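PDB 3UN7: peptidoglycan D,D-transpeptidase PbpA from Mycobacterium tuberculosis, which probably cross-links the peptidoglycan of the cell wall as a penicillin-sensitive serine transpeptidase and takes part in regulating cell length. Local coordinates for residues Thr326-Gly331 / Ile415-Ala420; Trp118-Gln123 / Ala447-Ala452; Ile78-Asp83 / Gly88-Asp93; Lys196-Ala201 / Arg270-Ala275. All blocks are in the same frame, centred on the assembly; numbering follows the deposited sequence.

Contact 1 (Thr326-Gly331 / Ile415-Ala420)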
# COMPACT_ATOMS: atom_id res chain seq x y z
N THR A 326 6.07 1.93 10.09
CA THR A 326 6.41 1.44 11.43
C THR A 326 7.89 1.68 11.79
O THR A 326 8.19 2.24 12.84
CB THR A 326 6.01 -0.05 11.58
OG1 THR A 326 4.58 -0.14 11.44
CG2 THR A 326 6.40 -0.63 12.95
N ILE A 327 8.80 1.26 10.91
CA ILE A 327 10.22 1.52 11.08
C ILE A 327 10.45 3.03 11.18
O ILE A 327 11.08 3.50 12.12
CB ILE A 327 11.05 0.86 9.96
CG1 ILE A 327 10.92 -0.67 10.06
CG2 ILE A 327 12.54 1.21 10.05
CD1 ILE A 327 11.21 -1.42 8.75
N ALA A 328 9.85 3.78 10.25
CA ALA A 328 9.96 5.25 10.20
C ALA A 328 9.55 5.91 11.51
O ALA A 328 10.16 6.89 11.96
CB ALA A 328 9.11 5.79 9.05
N ASN A 329 8.51 5.37 12.13
CA ASN A 329 8.00 5.87 13.40
C ASN A 329 8.63 5.20 14.65
O ASN A 329 7.96 5.01 15.67
CB ASN A 329 6.47 5.71 13.41
CG ASN A 329 5.79 6.50 14.50
OD1 ASN A 329 6.07 7.68 14.71
ND2 ASN A 329 4.87 5.85 15.20
N GLY A 330 9.90 4.81 14.56
CA GLY A 330 10.61 4.26 15.73
C GLY A 330 10.11 2.92 16.25
O GLY A 330 10.37 2.57 17.41
N GLY A 331 9.44 2.15 15.39
CA GLY A 331 8.95 0.79 15.76
C GLY A 331 7.49 0.75 16.17
O GLY A 331 6.94 -0.32 16.44
N ILE A 415 9.74 -0.09 -1.19
CA ILE A 415 9.17 0.45 0.04
C ILE A 415 10.17 1.43 0.65
O ILE A 415 11.38 1.20 0.55
CB ILE A 415 8.71 -0.64 1.05
CG1 ILE A 415 9.88 -1.54 1.50
CG2 ILE A 415 7.60 -1.51 0.43
CD1 ILE A 415 9.54 -2.39 2.74
N ALA A 416 9.68 2.52 1.22
CA ALA A 416 10.59 3.61 1.59
C ALA A 416 9.99 4.59 2.55
O ALA A 416 8.77 4.64 2.73
CB ALA A 416 11.10 4.34 0.33
N PHE A 417 10.85 5.35 3.21
CA PHE A 417 10.42 6.49 4.00
C PHE A 417 11.47 7.60 3.98
O PHE A 417 12.63 7.36 3.66
CB PHE A 417 10.01 6.08 5.43
CG PHE A 417 11.09 5.43 6.23
CD1 PHE A 417 11.92 6.20 7.05
CD2 PHE A 417 11.25 4.04 6.22
CE1 PHE A 417 12.91 5.59 7.82
CE2 PHE A 417 12.24 3.42 6.99
CZ PHE A 417 13.07 4.20 7.80
N ALA A 418 11.04 8.82 4.28
CA ALA A 418 11.89 9.99 4.15
C ALA A 418 11.25 11.18 4.87
O ALA A 418 10.04 11.18 5.06
CB ALA A 418 12.09 10.33 2.66
N PRO A 419 12.05 12.17 5.33
CA PRO A 419 13.51 12.11 5.41
C PRO A 419 13.86 11.03 6.41
O PRO A 419 13.16 10.88 7.41
CB PRO A 419 13.89 13.49 5.99
CG PRO A 419 12.73 14.36 5.69
CD PRO A 419 11.53 13.46 5.80
N ALA A 420 14.92 10.27 6.15
CA ALA A 420 15.17 9.07 6.94
C ALA A 420 15.33 9.35 8.43
O ALA A 420 14.99 8.49 9.25
CB ALA A 420 16.39 8.32 6.41
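A328 lays its methyl over one face of the F417 ring, with CB 3.7 Å from the ring centroid and 25° off the ring normal, a CH-pi contact. The methyl is offset toward the CG-CD1 side of the ring, with A328 CB 3.5 Å from F417 CG. Farther out on the ring, I327 adds its CG2 branch obliquely, 3.8 Å from F417 CZ, the two side chains crossing at about a right angle. No hydrogen bond links the segments; the contact is aliphatic against aromatic throughout. At the ring's edge, in its plane, lies the carbonyl oxygen of A420, from the turn that follows the strand and its cis-P419 peptide. F417 holds CG between its own backbone N and carbonyl carbon (chi1 60°), and this turns the ring up against the last turn of the helix. That turn is closed by a Schellman motif: G331 N reaches back 2.8 Å to T326 O, and G330 N lies 3.0 Å from I327 O. The positive phi of G330 leads the chain away just beyond A328. T326 OG1 hydrogen-bonds E322 O in the same helix and T333 OG1 in the strand that follows. On the sheet side, F417 pairs through its backbone with A393 of strand 393-399, and I415 pairs with K395 of the KTG motif. Strand 411-418 thus lies between two helical layers: F417 meets helix 317-328 and, through T371 and M374, helix 364-379, whereas A416 and A418 touch I454 of helix 446-458 on the opposite face.

Contact 2 (Trp118-Gln123 / Ala447-Ala452)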
# COMPACT_ATOMS: atom_id res chain seq x y z
N TRP A 118 -0.28 8.41 -9.21
CA TRP A 118 -1.02 8.09 -10.42
C TRP A 118 -0.20 8.39 -11.66
O TRP A 118 -0.03 7.52 -12.51
CB TRP A 118 -2.35 8.86 -10.50
CG TRP A 118 -3.07 8.63 -11.81
CD1 TRP A 118 -3.14 9.49 -12.88
CD2 TRP A 118 -3.79 7.45 -12.21
NE1 TRP A 118 -3.87 8.93 -13.90
CE2 TRP A 118 -4.29 7.68 -13.51
CE3 TRP A 118 -4.07 6.23 -11.59
CZ2 TRP A 118 -5.04 6.73 -14.21
CZ3 TRP A 118 -4.82 5.28 -12.28
CH2 TRP A 118 -5.30 5.54 -13.57
N ASP A 119 0.29 9.63 -11.78
CA ASP A 119 1.03 10.04 -12.97
C ASP A 119 2.24 9.14 -13.17
O ASP A 119 2.52 8.70 -14.29
CB ASP A 119 1.49 11.50 -12.89
CG ASP A 119 0.36 12.50 -13.00
OD1 ASP A 119 -0.76 12.12 -13.42
OD2 ASP A 119 0.60 13.70 -12.69
N ALA A 120 2.98 8.89 -12.09
CA ALA A 120 4.17 8.04 -12.17
C ALA A 120 3.83 6.61 -12.62
O ALA A 120 4.55 6.03 -13.43
CB ALA A 120 4.91 8.02 -10.85
N MET A 121 2.73 6.07 -12.11
CA MET A 121 2.26 4.75 -12.53
C MET A 121 1.84 4.73 -13.99
O MET A 121 2.05 3.74 -14.70
CB MET A 121 1.11 4.27 -11.63
CG MET A 121 1.54 3.81 -10.23
SD MET A 121 2.62 2.35 -10.23
CE MET A 121 1.42 1.06 -10.51
N GLN A 122 1.25 5.82 -14.47
CA GLN A 122 0.80 5.88 -15.87
C GLN A 122 1.95 5.96 -16.89
O GLN A 122 1.79 5.57 -18.03
CB GLN A 122 -0.20 7.02 -16.09
CG GLN A 122 -1.46 6.87 -15.22
CD GLN A 122 -1.91 5.42 -15.15
OE1 GLN A 122 -2.27 4.82 -16.16
NE2 GLN A 122 -1.84 4.84 -13.95
N GLN A 123 3.11 6.45 -16.45
CA GLN A 123 4.26 6.67 -17.33
C GLN A 123 5.46 5.77 -17.02
O GLN A 123 6.44 5.75 -17.78
CB GLN A 123 4.68 8.15 -17.25
CG GLN A 123 3.59 9.09 -17.76
CD GLN A 123 3.41 10.33 -16.89
OE1 GLN A 123 4.35 11.12 -16.71
NE2 GLN A 123 2.18 10.52 -16.37
N ALA A 447 11.33 1.96 -8.18
CA ALA A 447 12.05 2.96 -7.37
C ALA A 447 11.75 4.44 -7.69
O ALA A 447 11.45 5.21 -6.77
CB ALA A 447 13.56 2.70 -7.39
N PRO A 448 11.88 4.86 -8.97
CA PRO A 448 11.62 6.29 -9.24
C PRO A 448 10.15 6.70 -9.05
O PRO A 448 9.87 7.87 -8.82
CB PRO A 448 12.04 6.47 -10.70
CG PRO A 448 12.05 5.10 -11.28
CD PRO A 448 12.31 4.13 -10.18
N ILE A 449 9.23 5.74 -9.16
CA ILE A 449 7.81 5.97 -8.83
C ILE A 449 7.68 6.33 -7.35
O ILE A 449 6.96 7.27 -6.99
CB ILE A 449 6.93 4.74 -9.18
CG1 ILE A 449 6.94 4.51 -10.70
CG2 ILE A 449 5.48 4.94 -8.67
CD1 ILE A 449 6.40 3.16 -11.18
N GLY A 450 8.37 5.57 -6.50
CA GLY A 450 8.40 5.84 -5.06
C GLY A 450 9.00 7.20 -4.74
O GLY A 450 8.46 7.93 -3.93
N ARG A 451 10.11 7.53 -5.41
CA ARG A 451 10.78 8.80 -5.19
C ARG A 451 9.96 9.99 -5.66
O ARG A 451 9.96 11.02 -4.99
CB ARG A 451 12.19 8.81 -5.80
CG ARG A 451 13.09 7.74 -5.21
CD ARG A 451 14.55 7.94 -5.59
NE ARG A 451 15.31 6.79 -5.12
CZ ARG A 451 15.71 5.79 -5.88
NH1 ARG A 451 15.46 5.81 -7.19
NH2 ARG A 451 16.37 4.77 -5.34
N ALA A 452 9.24 9.85 -6.78
CA ALA A 452 8.33 10.94 -7.24
C ALA A 452 7.22 11.18 -6.22
O ALA A 452 6.73 12.31 -6.06
CB ALA A 452 7.71 10.59 -8.59
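A120 and I449 form the middle of an entirely apolar contact between two nearly antiparallel helices, whose short segments approach to 9.2 Å at 159° between their N-to-C directions. Aliphatic packing comes first: A120 CB points at the partner helix and meets I449 CG2 at 3.8 Å. One turn along, the methyl of A452 closes on the same alanine more loosely, with A120 CB and A452 CB 4.4 Å apart. The second kind of contact is through sulfur. The bend at chi2 (-64°) carries M121 SD round beside I449, 4.0 Å from I449 CD1; the two side chains cross at about a right angle. I449 CD1 touches both this sulfur and, at 4.1 Å, A120 O. M121 and I449 also both touch V133 of strand 131-136, so the helix pair is seated on the central sheet. Polar groups of helix 446-458 work away from the interface: R451 forms a salt bridge with E378 and a hydrogen bond with K384 O. With neither hydrogen bond nor salt bridge across it, the contact depends on shape and dispersion, and the small A120 lets its CA come to 5.4 Å from I449 CA.

Contact 3 (Ile78-Asp83 / Gly88-Asp93)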
# COMPACT_ATOMS: atom_id res chain seq x y z
N ILE A 78 -23.61 9.23 6.34
CA ILE A 78 -23.21 10.64 6.40
C ILE A 78 -23.52 11.33 5.07
O ILE A 78 -24.15 12.40 5.03
CB ILE A 78 -21.71 10.78 6.80
CG1 ILE A 78 -21.53 10.43 8.30
CG2 ILE A 78 -21.16 12.19 6.48
CD1 ILE A 78 -21.99 11.52 9.28
N LEU A 79 -23.11 10.68 3.97
CA LEU A 79 -23.25 11.30 2.66
C LEU A 79 -24.70 11.47 2.24
O LEU A 79 -25.05 12.48 1.63
CB LEU A 79 -22.45 10.53 1.59
CG LEU A 79 -20.94 10.58 1.85
CD1 LEU A 79 -20.23 9.51 1.04
CD2 LEU A 79 -20.42 11.96 1.49
N ASN A 80 -25.54 10.49 2.57
CA ASN A 80 -26.97 10.60 2.26
C ASN A 80 -27.80 11.31 3.34
O ASN A 80 -28.99 11.55 3.16
CB ASN A 80 -27.58 9.25 1.83
CG ASN A 80 -27.74 8.26 2.97
OD1 ASN A 80 -27.93 8.65 4.12
ND2 ASN A 80 -27.69 6.96 2.66
N GLY A 81 -27.16 11.65 4.46
CA GLY A 81 -27.80 12.44 5.52
C GLY A 81 -28.69 11.67 6.48
O GLY A 81 -29.40 12.29 7.27
N SER A 82 -28.65 10.34 6.44
CA SER A 82 -29.48 9.50 7.32
C SER A 82 -28.77 9.15 8.63
O SER A 82 -29.39 8.58 9.54
CB SER A 82 -29.92 8.23 6.60
OG SER A 82 -28.80 7.47 6.18
N ASP A 83 -27.49 9.48 8.74
CA ASP A 83 -26.76 9.30 9.99
C ASP A 83 -27.50 9.95 11.15
O ASP A 83 -28.01 11.06 11.02
CB ASP A 83 -25.35 9.87 9.88
CG ASP A 83 -24.43 9.38 10.99
OD1 ASP A 83 -23.62 8.47 10.73
OD2 ASP A 83 -24.53 9.88 12.12
N GLY A 88 -31.02 15.64 13.27
CA GLY A 88 -31.53 16.92 13.76
C GLY A 88 -31.59 17.95 12.65
O GLY A 88 -32.53 18.76 12.58
N ARG A 89 -30.60 17.92 11.76
CA ARG A 89 -30.50 18.89 10.67
C ARG A 89 -31.50 18.64 9.54
O ARG A 89 -32.05 19.58 8.97
CB ARG A 89 -29.07 18.98 10.12
CG ARG A 89 -27.97 19.12 11.17
CD ARG A 89 -28.23 20.25 12.17
NE ARG A 89 -27.69 21.54 11.73
CZ ARG A 89 -28.40 22.66 11.60
NH1 ARG A 89 -29.71 22.67 11.86
NH2 ARG A 89 -27.80 23.77 11.20
N ARG A 90 -31.74 17.36 9.21
CA ARG A 90 -32.66 17.02 8.13
C ARG A 90 -34.09 17.28 8.55
O ARG A 90 -34.92 17.72 7.75
CB ARG A 90 -32.48 15.56 7.67
CG ARG A 90 -33.13 15.27 6.31
CD ARG A 90 -33.41 13.79 6.11
NE ARG A 90 -32.39 13.12 5.30
CZ ARG A 90 -32.42 11.82 4.97
NH1 ARG A 90 -33.42 11.04 5.38
NH2 ARG A 90 -31.46 11.30 4.22
N LEU A 91 -34.38 17.01 9.83
CA LEU A 91 -35.69 17.31 10.41
C LEU A 91 -35.95 18.82 10.40
O LEU A 91 -37.04 19.26 10.01
CB LEU A 91 -35.82 16.72 11.82
CG LEU A 91 -36.18 15.23 11.95
CD1 LEU A 91 -36.11 14.79 13.41
CD2 LEU A 91 -37.57 14.92 11.37
N ALA A 92 -34.95 19.59 10.82
CA ALA A 92 -35.02 21.06 10.76
C ALA A 92 -35.29 21.55 9.34
O ALA A 92 -36.09 22.45 9.13
CB ALA A 92 -33.75 21.68 11.33
N ASP A 93 -34.61 20.93 8.36
CA ASP A 93 -34.79 21.24 6.94
C ASP A 93 -36.21 20.98 6.41
O ASP A 93 -36.81 21.87 5.79
CB ASP A 93 -33.76 20.50 6.07
CG ASP A 93 -32.37 21.12 6.15
OD1 ASP A 93 -32.25 22.31 6.54
OD2 ASP A 93 -31.38 20.42 5.80
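An Asx turn headed by N80 presents its main-chain oxygen to the guanidinium group of R90 from the next helix. R90 NH2 donates to N80 O over 2.7 Å, with a bent N-H...O angle of 135°. The oxygen lies at the guanidinium edge, close to the plane of the group, while the donor is tilted out of the carbonyl plane. R90 starts with CG anti to its own N (chi1 -164°) and stays extended until it bends at chi3, the turn that brings the flat end across to the 78-83 segment. One guanidinium face then lies against the backbone after N80, with G81 O 3.7 Å from R90 NE and the CA of S82 over the same group. The arrangement joins helix 76-79 to helix 87-96 across the short connection between them, in the part of the chain assigned to the dimerisation domain of this family. N80 OD1 gives the turn its name by accepting S82 N at 3.0 Å, almost in line with the side-chain C=O bond, and this bond holds the N80 amide. S82 OG also lies in the carbonyl plane of N80 OD1, but at a doubtfully short distance. G81, with positive phi, swings the chain around beneath the arginine; its oxygen is buried here without a partner in the model. R21 brings a second guanidinium close to R90 NH2, a like charge that N80 O may partly offset. Beyond the turn, D83 forms a salt bridge with R85 in the connection that leads into helix 87-96.

Contact 4 (Lys196-Ala201 / Arg270-Ala275)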
# COMPACT_ATOMS: atom_id res chain seq x y z
N LYS A 196 12.85 -9.22 3.30
CA LYS A 196 14.13 -9.30 4.03
C LYS A 196 14.19 -8.25 5.14
O LYS A 196 14.99 -8.35 6.06
CB LYS A 196 15.31 -9.15 3.07
CG LYS A 196 15.35 -10.20 1.98
CD LYS A 196 16.41 -9.87 0.93
CE LYS A 196 16.48 -10.94 -0.14
NZ LYS A 196 17.24 -10.46 -1.34
N VAL A 197 13.32 -7.24 5.07
CA VAL A 197 13.18 -6.30 6.18
C VAL A 197 12.65 -7.05 7.42
O VAL A 197 13.13 -6.84 8.53
CB VAL A 197 12.24 -5.13 5.82
CG1 VAL A 197 11.91 -4.29 7.04
CG2 VAL A 197 12.86 -4.26 4.71
N ILE A 198 11.68 -7.93 7.22
CA ILE A 198 11.10 -8.69 8.32
C ILE A 198 12.08 -9.75 8.82
O ILE A 198 12.26 -9.92 10.03
CB ILE A 198 9.73 -9.32 7.94
CG1 ILE A 198 8.73 -8.23 7.52
CG2 ILE A 198 9.17 -10.17 9.07
CD1 ILE A 198 8.61 -7.04 8.47
N THR A 199 12.72 -10.45 7.88
CA THR A 199 13.71 -11.47 8.23
C THR A 199 14.82 -10.83 9.07
O THR A 199 15.24 -11.39 10.09
CB THR A 199 14.29 -12.15 6.97
OG1 THR A 199 13.23 -12.68 6.17
CG2 THR A 199 15.29 -13.29 7.35
N THR A 200 15.29 -9.66 8.64
CA THR A 200 16.35 -8.94 9.35
C THR A 200 15.89 -8.50 10.74
O THR A 200 16.63 -8.67 11.71
CB THR A 200 16.84 -7.71 8.54
OG1 THR A 200 17.23 -8.14 7.23
CG2 THR A 200 18.01 -7.01 9.23
N ALA A 201 14.68 -7.94 10.82
CA ALA A 201 14.08 -7.53 12.09
C ALA A 201 14.01 -8.71 13.07
O ALA A 201 14.36 -8.57 14.24
CB ALA A 201 12.67 -6.95 11.85
N ARG A 270 7.47 -15.93 12.14
CA ARG A 270 6.02 -15.82 12.37
C ARG A 270 5.67 -14.73 13.37
O ARG A 270 4.71 -13.98 13.19
CB ARG A 270 5.45 -17.15 12.92
CG ARG A 270 5.47 -18.33 11.96
CD ARG A 270 4.68 -19.55 12.52
NE ARG A 270 4.87 -20.73 11.68
CZ ARG A 270 5.54 -21.83 12.03
NH1 ARG A 270 5.66 -22.84 11.16
NH2 ARG A 270 6.08 -21.95 13.24
N SER A 271 6.44 -14.68 14.46
CA SER A 271 6.27 -13.71 15.52
C SER A 271 6.56 -12.29 15.05
O SER A 271 5.81 -11.37 15.38
CB SER A 271 7.17 -14.06 16.71
OG SER A 271 7.09 -13.04 17.71
N MET A 272 7.63 -12.13 14.28
CA MET A 272 7.97 -10.80 13.75
C MET A 272 6.98 -10.35 12.68
O MET A 272 6.57 -9.18 12.67
CB MET A 272 9.41 -10.74 13.23
CG MET A 272 9.87 -9.31 12.90
SD MET A 272 9.73 -8.17 14.30
CE MET A 272 10.91 -8.88 15.44
N ALA A 273 6.60 -11.26 11.79
CA ALA A 273 5.54 -11.01 10.81
C ALA A 273 4.28 -10.50 11.50
O ALA A 273 3.69 -9.52 11.08
CB ALA A 273 5.25 -12.29 10.00
N ARG A 274 3.87 -11.17 12.58
CA ARG A 274 2.70 -10.78 13.36
C ARG A 274 2.88 -9.40 14.01
O ARG A 274 1.97 -8.58 13.99
CB ARG A 274 2.40 -11.83 14.43
CG ARG A 274 0.96 -11.82 14.93
CD ARG A 274 0.05 -12.70 14.05
NE ARG A 274 0.17 -14.14 14.35
CZ ARG A 274 0.98 -14.99 13.72
NH1 ARG A 274 1.80 -14.57 12.75
NH2 ARG A 274 0.99 -16.26 14.08
N ALA A 275 4.07 -9.16 14.57
CA ALA A 275 4.38 -7.87 15.18
C ALA A 275 4.21 -6.73 14.17
O ALA A 275 3.87 -5.61 14.54
CB ALA A 275 5.79 -7.88 15.74
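M272 takes the largest share of this buried contact, folding its side chain over the last turn of the 196-201 segment. Its CG stands anti to the backbone N (chi1 -170°), and further bends at chi2 and chi3 curl the sulfur and terminal methyl along A201. Three atoms of M272 touch A201: M272 CG is 3.8 Å from A201 CB, SD rests beside the same methyl, and M272 CE approaches A201 O at 3.7 Å. I198, one turn earlier, flanks the methionine with its CG2 branch, which lies 4.0 Å from M272 CG. That branch also reaches the partner backbone, with I198 CG2 3.9 Å from A273 N. The helix segments cross at 116° with axes 9.1 Å apart, and the interface carries no hydrogen bond. I198 is closed in further by F276 and by I323 of helix 317-328. Helix 196-205 opens with K196, the lysine of the SxxK motif that begins at S193, the acyl-ester serine by similarity. K196 NZ hydrogen-bonds S252 OG and N254 OD1 of the SxN motif, the arrangement typical of the penicillin-binding protein and serine beta-lactamase active site.

Contacts 1, 2 and 4 run through the transpeptidase body, and contact 3 lies far out near the other end of the molecule, its centre 41 Å from those of contacts 1 and 2 and 47 Å from that of contact 4. Contacts 1 and 4 touch: I327 CD1 packs 3.4 Å from V197 CG1, joining helix 317-328 to the helix that opens with K196. Contact 2 flanks the opposite face of the sheet, its nearest atoms about 6 Å from contact 1. In sequence, contacts 1 and 4 both fall inside the loop that contact 2 closes. Contact 4 is close to the active site, the I198 side chain being about 11 Å from that of S193.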